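Local coordinates for protein CT_858 (Chlamydia trachomatis, PDB 3DOR), which is a secreted chlamydial protease that probably cleaves proteins as a serine-type endopeptidase, combining a PDZ-like domain with an S41-family peptidase domain, at residues I170-P173 with F174-R178; E463-F466 with S467-F471; F538-N541 with D542-K546; L552-V555 with K556-C560. All blocks are in the same frame, centred on the assembly; numbering follows the deposited sequence.

Contact 1: I170-P173 with F174-R178; sequences IRRP and FGTTR
I170 and R178 form an antiparallel hydrogen-bonded pair (I170 N to R178 O 2.9 Å, R178 N to I170 O 3.0 Å), and R171 and T177 form the next, non-hydrogen-bonded pair before the chain reverses. The reversal is a type I turn from R172 to G175, closed by G175 N on R172 O at 2.9 Å, the donor lying 60° above the carbonyl plane. R172 N then bonds to T176 O at 2.7 Å, so R172 faces two residues on the returning arm: a G1 beta bulge, with G175 at a positive phi of 109°. On the face carrying I170 and R178, CG1 of I170 packs on CB of R178 at 3.8 Å. The R172 side chain crosses that of R178 at about a right angle, its NE 3.7 Å from R178 CG. On the face of R171 and T177, CG of R171 stands anti to its own N (chi1 171°), which leans the chain toward the turn, where CD meets G175 O at 3.2 Å. R172 NH1 makes a salt bridge to D114 and a hydrogen bond to the carbonyl of E109. Although NE of R172 and NE of R178 lie 4.6 Å apart, it is the aliphatic part of R178 that touches R172; in this PDZ-domain hairpin the salt bridge to D114 probably offsets part of the positive charge that the two arginines bring together.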
loop_
_atom_site.group_PDB
_atom_site.type_symbol
_atom_site.label_atom_id
_atom_site.label_comp_id
_atom_site.label_asym_id
_atom_site.label_seq_id
_atom_site.Cartn_x
_atom_site.Cartn_y
_atom_site.Cartn_z
ATOM N N ILE B 170 -29.336 1.685 -35.879
ATOM C CA ILE B 170 -28.919 3.068 -36.020
ATOM C C ILE B 170 -29.746 3.800 -37.070
ATOM O O ILE B 170 -30.449 3.179 -37.874
ATOM C CB ILE B 170 -27.459 3.122 -36.468
ATOM C CG1 ILE B 170 -27.341 2.485 -37.860
ATOM C CG2 ILE B 170 -26.585 2.354 -35.483
ATOM C CD1 ILE B 170 -26.013 2.692 -38.540
ATOM N N ARG B 171 -29.673 5.125 -37.052
ATOM C CA ARG B 171 -30.355 5.912 -38.063
ATOM C C ARG B 171 -29.333 6.828 -38.706
ATOM O O ARG B 171 -28.557 7.482 -38.015
ATOM C CB ARG B 171 -31.491 6.755 -37.483
ATOM C CG ARG B 171 -32.046 7.734 -38.526
ATOM C CD ARG B 171 -33.505 8.065 -38.311
ATOM N NE ARG B 171 -33.738 8.603 -36.982
ATOM C CZ ARG B 171 -34.684 8.159 -36.165
ATOM N NH1 ARG B 171 -35.482 7.168 -36.563
ATOM N NH2 ARG B 171 -34.816 8.694 -34.952
ATOM N N ARG B 172 -29.325 6.857 -40.033
ATOM C CA ARG B 172 -28.400 7.701 -40.771
ATOM C C ARG B 172 -28.893 9.126 -40.677
ATOM O O ARG B 172 -30.076 9.366 -40.406
ATOM C CB ARG B 172 -28.361 7.303 -42.244
ATOM C CG ARG B 172 -27.976 5.865 -42.504
ATOM C CD ARG B 172 -26.626 5.515 -41.913
ATOM N NE ARG B 172 -26.095 4.319 -42.555
ATOM C CZ ARG B 172 -24.966 3.712 -42.208
ATOM N NH1 ARG B 172 -24.231 4.187 -41.206
ATOM N NH2 ARG B 172 -24.577 2.626 -42.871
ATOM N N PRO B 173 -27.997 10.097 -40.899
ATOM C CA PRO B 173 -28.440 11.489 -40.821
ATOM C C PRO B 173 -29.498 11.833 -41.868
ATOM O O PRO B 173 -30.309 12.737 -41.653
ATOM C CB PRO B 173 -27.143 12.289 -40.983
ATOM C CG PRO B 173 -26.205 11.339 -41.653
ATOM C CD PRO B 173 -26.536 10.011 -41.032
ATOM N N PHE B 174 -29.499 11.124 -42.995
ATOM C CA PHE B 174 -30.508 11.395 -44.008
ATOM C C PHE B 174 -31.835 10.711 -43.696
ATOM O O PHE B 174 -32.779 10.799 -44.478
ATOM C CB PHE B 174 -30.021 11.016 -45.413
ATOM C CG PHE B 174 -29.155 12.069 -46.051
ATOM C CD1 PHE B 174 -27.784 12.098 -45.827
ATOM C CD2 PHE B 174 -29.722 13.081 -46.812
ATOM C CE1 PHE B 174 -26.995 13.120 -46.347
ATOM C CE2 PHE B 174 -28.941 14.108 -47.337
ATOM C CZ PHE B 174 -27.576 14.128 -47.102
ATOM N N GLY B 175 -31.903 10.028 -42.555
ATOM C CA GLY B 175 -33.152 9.402 -42.153
ATOM C C GLY B 175 -33.335 7.893 -42.176
ATOM O O GLY B 175 -34.100 7.362 -41.373
ATOM N N THR B 176 -32.662 7.190 -43.078
ATOM C CA THR B 176 -32.841 5.748 -43.142
ATOM C C THR B 176 -32.249 5.007 -41.957
ATOM O O THR B 176 -31.274 5.451 -41.344
ATOM C CB THR B 176 -32.286 5.162 -44.467
ATOM O OG1 THR B 176 -33.384 4.720 -45.275
ATOM C CG2 THR B 176 -31.361 3.977 -44.211
ATOM N N THR B 177 -32.865 3.868 -41.655
ATOM C CA THR B 177 -32.479 2.995 -40.554
ATOM C C THR B 177 -31.666 1.788 -41.023
ATOM O O THR B 177 -31.897 1.256 -42.106
ATOM C CB THR B 177 -33.743 2.482 -39.820
ATOM O OG1 THR B 177 -34.278 3.528 -39.000
ATOM C CG2 THR B 177 -33.417 1.293 -38.956
ATOM N N ARG B 178 -30.710 1.361 -40.203
ATOM C CA ARG B 178 -29.881 0.200 -40.518
ATOM C C ARG B 178 -29.690 -0.638 -39.264
ATOM O O ARG B 178 -29.607 -0.103 -38.162
ATOM C CB ARG B 178 -28.497 0.623 -41.021
ATOM C CG ARG B 178 -28.489 1.449 -42.285
ATOM C CD ARG B 178 -29.102 0.705 -43.459
ATOM N NE ARG B 178 -28.941 1.475 -44.688
ATOM C CZ ARG B 178 -29.461 1.137 -45.865
ATOM N NH1 ARG B 178 -30.187 0.030 -45.976
ATOM N NH2 ARG B 178 -29.252 1.908 -46.925
#

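Contact 2: E463-F466 with S467-F471; sequences EQDF and SCADF
CB of D465 meets the methyl of A469 at 3.7 Å, where the loop after strand 457-461 turns into helix 468-478. The methyl of A469 also packs against the backbone of F466. The carbonyl oxygen of F466 accepts from A469 N at 2.7 Å, with the donor above the carbonyl plane, and a second, weak bond reaches it from S467 OG at 2.9 Å. That hydroxyl stands between its own N and carbonyl carbon (chi1 52°), which turns it back over the preceding peptide. D470 brings OD2 to 3.5 Å from F466 C. S467 O, in turn, accepts from both D470 N at 2.6 Å and F471 N at 2.8 Å, and it lies over one face of the F471 ring. Farther out, the carboxylates are fixed from outside the two segments. D470 is gripped by T489 OG1 and the backbone N of G491 and A492, while D465 OD2 takes the N-H of N462. A469 O accepts from Q338, F466 meets F72 edge-to-face, and S467 packs on H73. S467 occupies the N-cap at the end of the loop that leads from strand 457-461 into helix 468-478; a serine with such unusual backbone angles (phi 41°, psi -108°) right before a helix is consistent with the nucleophile position of S41 peptidases of the ClpP/crotonase clan.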
loop_
_atom_site.group_PDB
_atom_site.type_symbol
_atom_site.label_atom_id
_atom_site.label_comp_id
_atom_site.label_asym_id
_atom_site.label_seq_id
_atom_site.Cartn_x
_atom_site.Cartn_y
_atom_site.Cartn_z
ATOM N N GLU B 463 -19.980 17.019 -17.239
ATOM C CA GLU B 463 -20.432 16.021 -16.279
ATOM C C GLU B 463 -19.438 14.912 -16.005
ATOM O O GLU B 463 -19.696 14.038 -15.167
ATOM C CB GLU B 463 -21.772 15.417 -16.726
ATOM C CG GLU B 463 -21.676 14.291 -17.741
ATOM C CD GLU B 463 -21.301 14.757 -19.130
ATOM O OE1 GLU B 463 -21.085 13.894 -20.017
ATOM O OE2 GLU B 463 -21.227 15.979 -19.345
ATOM N N GLN B 464 -18.313 14.932 -16.715
ATOM C CA GLN B 464 -17.285 13.937 -16.487
ATOM C C GLN B 464 -16.044 14.537 -15.816
ATOM O O GLN B 464 -14.913 14.165 -16.121
ATOM C CB GLN B 464 -16.914 13.212 -17.791
ATOM C CG GLN B 464 -18.033 12.293 -18.300
ATOM C CD GLN B 464 -17.580 11.347 -19.399
ATOM O OE1 GLN B 464 -16.950 11.758 -20.378
ATOM N NE2 GLN B 464 -17.909 10.072 -19.247
ATOM N N ASP B 465 -16.290 15.476 -14.899
ATOM C CA ASP B 465 -15.253 16.120 -14.091
ATOM C C ASP B 465 -15.482 15.638 -12.667
ATOM O O ASP B 465 -16.570 15.836 -12.118
ATOM C CB ASP B 465 -15.388 17.641 -14.135
ATOM C CG ASP B 465 -14.788 18.225 -15.376
ATOM O OD1 ASP B 465 -13.841 17.602 -15.909
ATOM O OD2 ASP B 465 -15.244 19.296 -15.807
ATOM N N PHE B 466 -14.468 15.019 -12.069
ATOM C CA PHE B 466 -14.586 14.473 -10.713
ATOM C C PHE B 466 -13.517 14.983 -9.740
ATOM O O PHE B 466 -12.434 15.383 -10.156
ATOM C CB PHE B 466 -14.506 12.940 -10.759
ATOM C CG PHE B 466 -15.395 12.305 -11.807
ATOM C CD1 PHE B 466 -15.016 12.293 -13.144
ATOM C CD2 PHE B 466 -16.612 11.709 -11.448
ATOM C CE1 PHE B 466 -15.826 11.696 -14.120
ATOM C CE2 PHE B 466 -17.436 11.109 -12.415
ATOM C CZ PHE B 466 -17.039 11.104 -13.759
ATOM N N SER B 467 -13.835 14.926 -8.446
ATOM C CA SER B 467 -12.958 15.365 -7.347
ATOM C C SER B 467 -12.187 16.658 -7.607
ATOM O O SER B 467 -12.785 17.738 -7.600
ATOM C CB SER B 467 -11.993 14.238 -6.931
ATOM O OG SER B 467 -11.280 13.708 -8.033
ATOM N N CYS B 468 -10.873 16.582 -7.814
ATOM C CA CYS B 468 -10.134 17.815 -8.071
ATOM C C CYS B 468 -10.718 18.574 -9.261
ATOM O O CYS B 468 -10.641 19.799 -9.295
ATOM C CB CYS B 468 -8.643 17.531 -8.292
ATOM S SG CYS B 468 -7.778 17.037 -6.770
ATOM N N ALA B 469 -11.304 17.855 -10.223
ATOM C CA ALA B 469 -11.926 18.493 -11.398
ATOM C C ALA B 469 -13.287 19.101 -11.013
ATOM O O ALA B 469 -13.903 19.849 -11.797
ATOM C CB ALA B 469 -12.080 17.495 -12.540
ATOM N N ASP B 470 -13.766 18.744 -9.816
ATOM C CA ASP B 470 -14.980 19.341 -9.262
ATOM C C ASP B 470 -14.438 20.617 -8.590
ATOM O O ASP B 470 -14.956 21.715 -8.784
ATOM C CB ASP B 470 -15.604 18.491 -8.128
ATOM C CG ASP B 470 -16.571 17.427 -8.625
ATOM O OD1 ASP B 470 -17.515 17.770 -9.369
ATOM O OD2 ASP B 470 -16.393 16.246 -8.249
ATOM N N PHE B 471 -13.378 20.440 -7.798
ATOM C CA PHE B 471 -12.762 21.532 -7.026
ATOM C C PHE B 471 -12.165 22.709 -7.807
ATOM O O PHE B 471 -12.309 23.871 -7.391
ATOM C CB PHE B 471 -11.672 20.971 -6.097
ATOM C CG PHE B 471 -12.145 19.866 -5.177
ATOM C CD1 PHE B 471 -11.226 18.963 -4.628
ATOM C CD2 PHE B 471 -13.497 19.718 -4.866
ATOM C CE1 PHE B 471 -11.653 17.918 -3.778
ATOM C CE2 PHE B 471 -13.936 18.689 -4.025
ATOM C CZ PHE B 471 -13.013 17.785 -3.479
#

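Contact 3: F538-N541 with D542-K546; sequences FTAN and DIRYK
The guanidinium of R544 has A540 O over one face and N541 OD1 at its edge, where NH1 donates to OD1 at 2.9 Å almost within the guanidinium plane. The amide of N541 is turned 65° from that plane, and the two side chains lie alongside, pointing the same way. A bend at chi3 (-62°) folds the R544 chain back over this first helical turn, bringing NH2 to 3.7 Å from the A540 methyl. The chain's CG lies over one face of the Y545 ring. At the edge of the F538 ring comes OD2 of D542. This oxygen does its main work at T539, whose N-H points straight at it across 2.9 Å, meeting it on the anti side; in return D542 N donates to T539 OG1 at 3.1 Å. The reciprocal pair is a capping box, satisfying N-H groups at the start of helix 540-544. T539 OG1 also bonds to E550, whose other oxygen takes N541 ND2. Helical bonds follow from I543 N to T539 O (3.0 Å) and from R544 N to A540 O (2.6 Å), and CD1 of I543 packs on CB of F538 at 4.0 Å. I543 and A540 rest on Y99 of strand 98-103, while F538 packs on Q91 of strand 83-92 and on Y551 of the following helix 549-564, joining the short helix to the PDZ-domain sheet.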
loop_
_atom_site.group_PDB
_atom_site.type_symbol
_atom_site.label_atom_id
_atom_site.label_comp_id
_atom_site.label_asym_id
_atom_site.label_seq_id
_atom_site.Cartn_x
_atom_site.Cartn_y
_atom_site.Cartn_z
ATOM N N PHE B 538 -23.526 20.327 -25.246
ATOM C CA PHE B 538 -23.165 20.068 -26.640
ATOM C C PHE B 538 -24.455 19.706 -27.387
ATOM O O PHE B 538 -25.231 18.877 -26.913
ATOM C CB PHE B 538 -22.171 18.906 -26.728
ATOM C CG PHE B 538 -20.840 19.193 -26.075
ATOM C CD1 PHE B 538 -20.312 18.319 -25.122
ATOM C CD2 PHE B 538 -20.111 20.341 -26.415
ATOM C CE1 PHE B 538 -19.077 18.582 -24.509
ATOM C CE2 PHE B 538 -18.874 20.615 -25.809
ATOM C CZ PHE B 538 -18.357 19.737 -24.855
ATOM N N THR B 539 -24.696 20.341 -28.534
ATOM C CA THR B 539 -25.899 20.065 -29.315
ATOM C C THR B 539 -25.628 18.923 -30.287
ATOM O O THR B 539 -24.493 18.458 -30.417
ATOM C CB THR B 539 -26.341 21.287 -30.161
ATOM O OG1 THR B 539 -25.295 21.625 -31.084
ATOM C CG2 THR B 539 -26.659 22.490 -29.273
ATOM N N ALA B 540 -26.671 18.467 -30.972
ATOM C CA ALA B 540 -26.501 17.397 -31.945
ATOM C C ALA B 540 -25.593 17.920 -33.064
ATOM O O ALA B 540 -24.753 17.191 -33.580
ATOM C CB ALA B 540 -27.864 16.961 -32.509
ATOM N N ASN B 541 -25.748 19.190 -33.429
ATOM C CA ASN B 541 -24.901 19.762 -34.471
ATOM C C ASN B 541 -23.432 19.802 -34.040
ATOM O O ASN B 541 -22.527 19.664 -34.869
ATOM C CB ASN B 541 -25.370 21.170 -34.847
ATOM C CG ASN B 541 -26.646 21.155 -35.670
ATOM O OD1 ASN B 541 -26.899 20.203 -36.410
ATOM N ND2 ASN B 541 -27.452 22.211 -35.555
ATOM N N ASP B 542 -23.196 19.996 -32.747
ATOM C CA ASP B 542 -21.828 20.019 -32.239
ATOM C C ASP B 542 -21.232 18.635 -32.394
ATOM O O ASP B 542 -20.109 18.470 -32.868
ATOM C CB ASP B 542 -21.790 20.366 -30.748
ATOM C CG ASP B 542 -21.934 21.838 -30.486
ATOM O OD1 ASP B 542 -21.330 22.636 -31.243
ATOM O OD2 ASP B 542 -22.632 22.189 -29.508
ATOM N N ILE B 543 -22.023 17.647 -31.987
ATOM C CA ILE B 543 -21.631 16.248 -31.990
ATOM C C ILE B 543 -21.670 15.514 -33.325
ATOM O O ILE B 543 -20.732 14.794 -33.661
ATOM C CB ILE B 543 -22.503 15.471 -30.975
ATOM C CG1 ILE B 543 -22.289 16.054 -29.576
ATOM C CG2 ILE B 543 -22.166 13.995 -30.998
ATOM C CD1 ILE B 543 -23.249 15.532 -28.534
ATOM N N ARG B 544 -22.741 15.698 -34.087
ATOM C CA ARG B 544 -22.884 14.983 -35.348
ATOM C C ARG B 544 -21.585 14.741 -36.116
ATOM O O ARG B 544 -21.271 13.597 -36.442
ATOM C CB ARG B 544 -23.910 15.662 -36.262
ATOM C CG ARG B 544 -24.216 14.818 -37.500
ATOM C CD ARG B 544 -25.498 15.232 -38.224
ATOM N NE ARG B 544 -26.700 15.096 -37.397
ATOM C CZ ARG B 544 -27.289 16.105 -36.755
ATOM N NH1 ARG B 544 -26.793 17.334 -36.835
ATOM N NH2 ARG B 544 -28.388 15.886 -36.044
ATOM N N TYR B 545 -20.819 15.787 -36.402
ATOM C CA TYR B 545 -19.576 15.582 -37.141
ATOM C C TYR B 545 -18.328 16.031 -36.373
ATOM O O TYR B 545 -17.300 16.361 -36.961
ATOM C CB TYR B 545 -19.671 16.271 -38.511
ATOM C CG TYR B 545 -20.776 15.693 -39.390
ATOM C CD1 TYR B 545 -21.503 16.505 -40.263
ATOM C CD2 TYR B 545 -21.115 14.338 -39.320
ATOM C CE1 TYR B 545 -22.548 15.980 -41.040
ATOM C CE2 TYR B 545 -22.152 13.805 -40.092
ATOM C CZ TYR B 545 -22.866 14.630 -40.946
ATOM O OH TYR B 545 -23.900 14.103 -41.690
ATOM N N LYS B 546 -18.434 16.036 -35.051
ATOM C CA LYS B 546 -17.321 16.397 -34.181
ATOM C C LYS B 546 -16.707 17.773 -34.386
ATOM O O LYS B 546 -15.527 17.963 -34.098
ATOM C CB LYS B 546 -16.227 15.338 -34.308
ATOM C CG LYS B 546 -16.671 13.989 -33.801
ATOM C CD LYS B 546 -15.985 12.849 -34.530
ATOM C CE LYS B 546 -14.558 12.671 -34.098
ATOM N NZ LYS B 546 -14.041 11.376 -34.624
HETATM O O HOH W 1 -19.885 18.757 -36.210
#

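Contact 4: L552-V555 with K556-C560; sequences LDKV and KKLVC
L552 accepts K556 N on its carbonyl oxygen at 2.9 Å, an i to i+4 helical bond, and the methylenes of K556 lie against that same oxygen, CG at 3.4 Å. D553 O takes K557 N at 3.1 Å; a water also donates to D553 O at 2.8 Å and weakly accepts from K557 NZ. The carboxylate of D553 slants across the end of K556: OD1 to NZ is 3.9 Å, a long salt bridge, and the ammonium's stronger partner is the carbonyl of I265. In K554, with CG anti to N (chi1 -164°), a bend at chi2 brings CD to 4.0 Å from K557 CB, the two side chains crossing at about a right angle; its NZ ends on the carbonyl of A572. The K554 carbonyl receives L558 N. V555 closes the set, its O accepting V559 N while CG1 and V559 CG2 stand 4.2 Å apart as one apolar ridge. That ridge faces the mixed sheet: V555 and V559 pack on I335 of strand 333-337 and on strand 457-461, and K556 and C560 lean on V283 of strand 278-284. Helix 549-564 thereby packs against a face of the peptidase-domain sheet, with D553 and K557 exposed.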
loop_
_atom_site.group_PDB
_atom_site.type_symbol
_atom_site.label_atom_id
_atom_site.label_comp_id
_atom_site.label_asym_id
_atom_site.label_seq_id
_atom_site.Cartn_x
_atom_site.Cartn_y
_atom_site.Cartn_z
ATOM N N LEU B 552 -18.171 26.060 -29.620
ATOM C CA LEU B 552 -17.008 26.938 -29.723
ATOM C C LEU B 552 -17.326 28.388 -30.068
ATOM O O LEU B 552 -16.723 29.300 -29.497
ATOM C CB LEU B 552 -15.994 26.366 -30.720
ATOM C CG LEU B 552 -15.226 25.157 -30.178
ATOM C CD1 LEU B 552 -14.234 24.643 -31.223
ATOM C CD2 LEU B 552 -14.498 25.558 -28.905
ATOM N N ASP B 553 -18.267 28.618 -30.981
ATOM C CA ASP B 553 -18.606 29.997 -31.330
ATOM C C ASP B 553 -19.164 30.720 -30.119
ATOM O O ASP B 553 -18.934 31.915 -29.932
ATOM C CB ASP B 553 -19.631 30.058 -32.462
ATOM C CG ASP B 553 -19.031 29.714 -33.805
ATOM O OD1 ASP B 553 -17.792 29.847 -33.967
ATOM O OD2 ASP B 553 -19.808 29.325 -34.701
ATOM N N LYS B 554 -19.895 29.995 -29.283
ATOM C CA LYS B 554 -20.450 30.628 -28.103
ATOM C C LYS B 554 -19.360 30.862 -27.063
ATOM O O LYS B 554 -19.357 31.887 -26.378
ATOM C CB LYS B 554 -21.597 29.794 -27.513
ATOM C CG LYS B 554 -22.442 30.584 -26.532
ATOM C CD LYS B 554 -22.343 32.081 -26.850
ATOM C CE LYS B 554 -23.581 32.851 -26.499
ATOM N NZ LYS B 554 -24.708 32.500 -27.410
ATOM N N VAL B 555 -18.425 29.922 -26.944
ATOM C CA VAL B 555 -17.332 30.105 -25.989
ATOM C C VAL B 555 -16.552 31.373 -26.379
ATOM O O VAL B 555 -16.166 32.169 -25.520
ATOM C CB VAL B 555 -16.367 28.897 -25.988
ATOM C CG1 VAL B 555 -15.100 29.245 -25.217
ATOM C CG2 VAL B 555 -17.059 27.677 -25.366
ATOM N N LYS B 556 -16.344 31.559 -27.679
ATOM C CA LYS B 556 -15.615 32.719 -28.182
ATOM C C LYS B 556 -16.361 34.027 -27.929
ATOM O O LYS B 556 -15.738 35.033 -27.603
ATOM C CB LYS B 556 -15.301 32.542 -29.679
ATOM C CG LYS B 556 -14.149 31.555 -29.899
ATOM C CD LYS B 556 -13.687 31.446 -31.343
ATOM C CE LYS B 556 -14.566 30.514 -32.134
ATOM N NZ LYS B 556 -13.909 30.079 -33.395
ATOM N N LYS B 557 -17.684 34.015 -28.067
ATOM C CA LYS B 557 -18.468 35.217 -27.809
ATOM C C LYS B 557 -18.333 35.567 -26.339
ATOM O O LYS B 557 -18.179 36.733 -25.983
ATOM C CB LYS B 557 -19.951 35.009 -28.152
ATOM C CG LYS B 557 -20.261 35.041 -29.648
ATOM C CD LYS B 557 -21.763 34.915 -29.911
ATOM C CE LYS B 557 -22.085 35.002 -31.407
ATOM N NZ LYS B 557 -21.358 33.962 -32.204
ATOM N N LEU B 558 -18.400 34.551 -25.486
ATOM C CA LEU B 558 -18.272 34.746 -24.050
ATOM C C LEU B 558 -16.881 35.286 -23.682
ATOM O O LEU B 558 -16.772 36.186 -22.855
ATOM C CB LEU B 558 -18.549 33.429 -23.311
ATOM C CG LEU B 558 -20.010 32.951 -23.423
ATOM C CD1 LEU B 558 -20.159 31.560 -22.813
ATOM C CD2 LEU B 558 -20.937 33.949 -22.735
ATOM N N VAL B 559 -15.826 34.741 -24.293
ATOM C CA VAL B 559 -14.470 35.211 -24.014
ATOM C C VAL B 559 -14.319 36.674 -24.450
ATOM O O VAL B 559 -13.707 37.472 -23.737
ATOM C CB VAL B 559 -13.399 34.335 -24.730
ATOM C CG1 VAL B 559 -12.000 34.969 -24.605
ATOM C CG2 VAL B 559 -13.388 32.950 -24.114
ATOM N N CYS B 560 -14.870 37.027 -25.613
ATOM C CA CYS B 560 -14.782 38.412 -26.069
ATOM C C CYS B 560 -15.448 39.340 -25.043
ATOM O O CYS B 560 -14.949 40.434 -24.767
ATOM C CB CYS B 560 -15.438 38.575 -27.446
ATOM S SG CYS B 560 -14.460 37.870 -28.797
HETATM O O HOH W 2 -17.975 33.481 -32.009
#

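The four local contacts run from the PDZ-like domain into the peptidase core. Contacts 1 and 3 touch directly: P173 CG of the hairpin turn meets Y545 OH at 3.6 Å, so the segment after the last sheet strand reaches the hairpin turn as well as strands 83-92 and 98-103 of the same PDZ sheet. Contacts 3 and 4 lie on successive helices, centres 17 Å apart and nearest atoms about 5 Å. Contact 2, close to the centre of the chain, probably holds the active-site serine. Contact 3 comes within about 6 Å of contact 2 by nearest atoms, the F538 ring near the E463 carboxylate, but their centres are 23 Å apart. Contacts 1 and 2 remain about 20 Å apart by nearest atoms, with centres 35 Å apart.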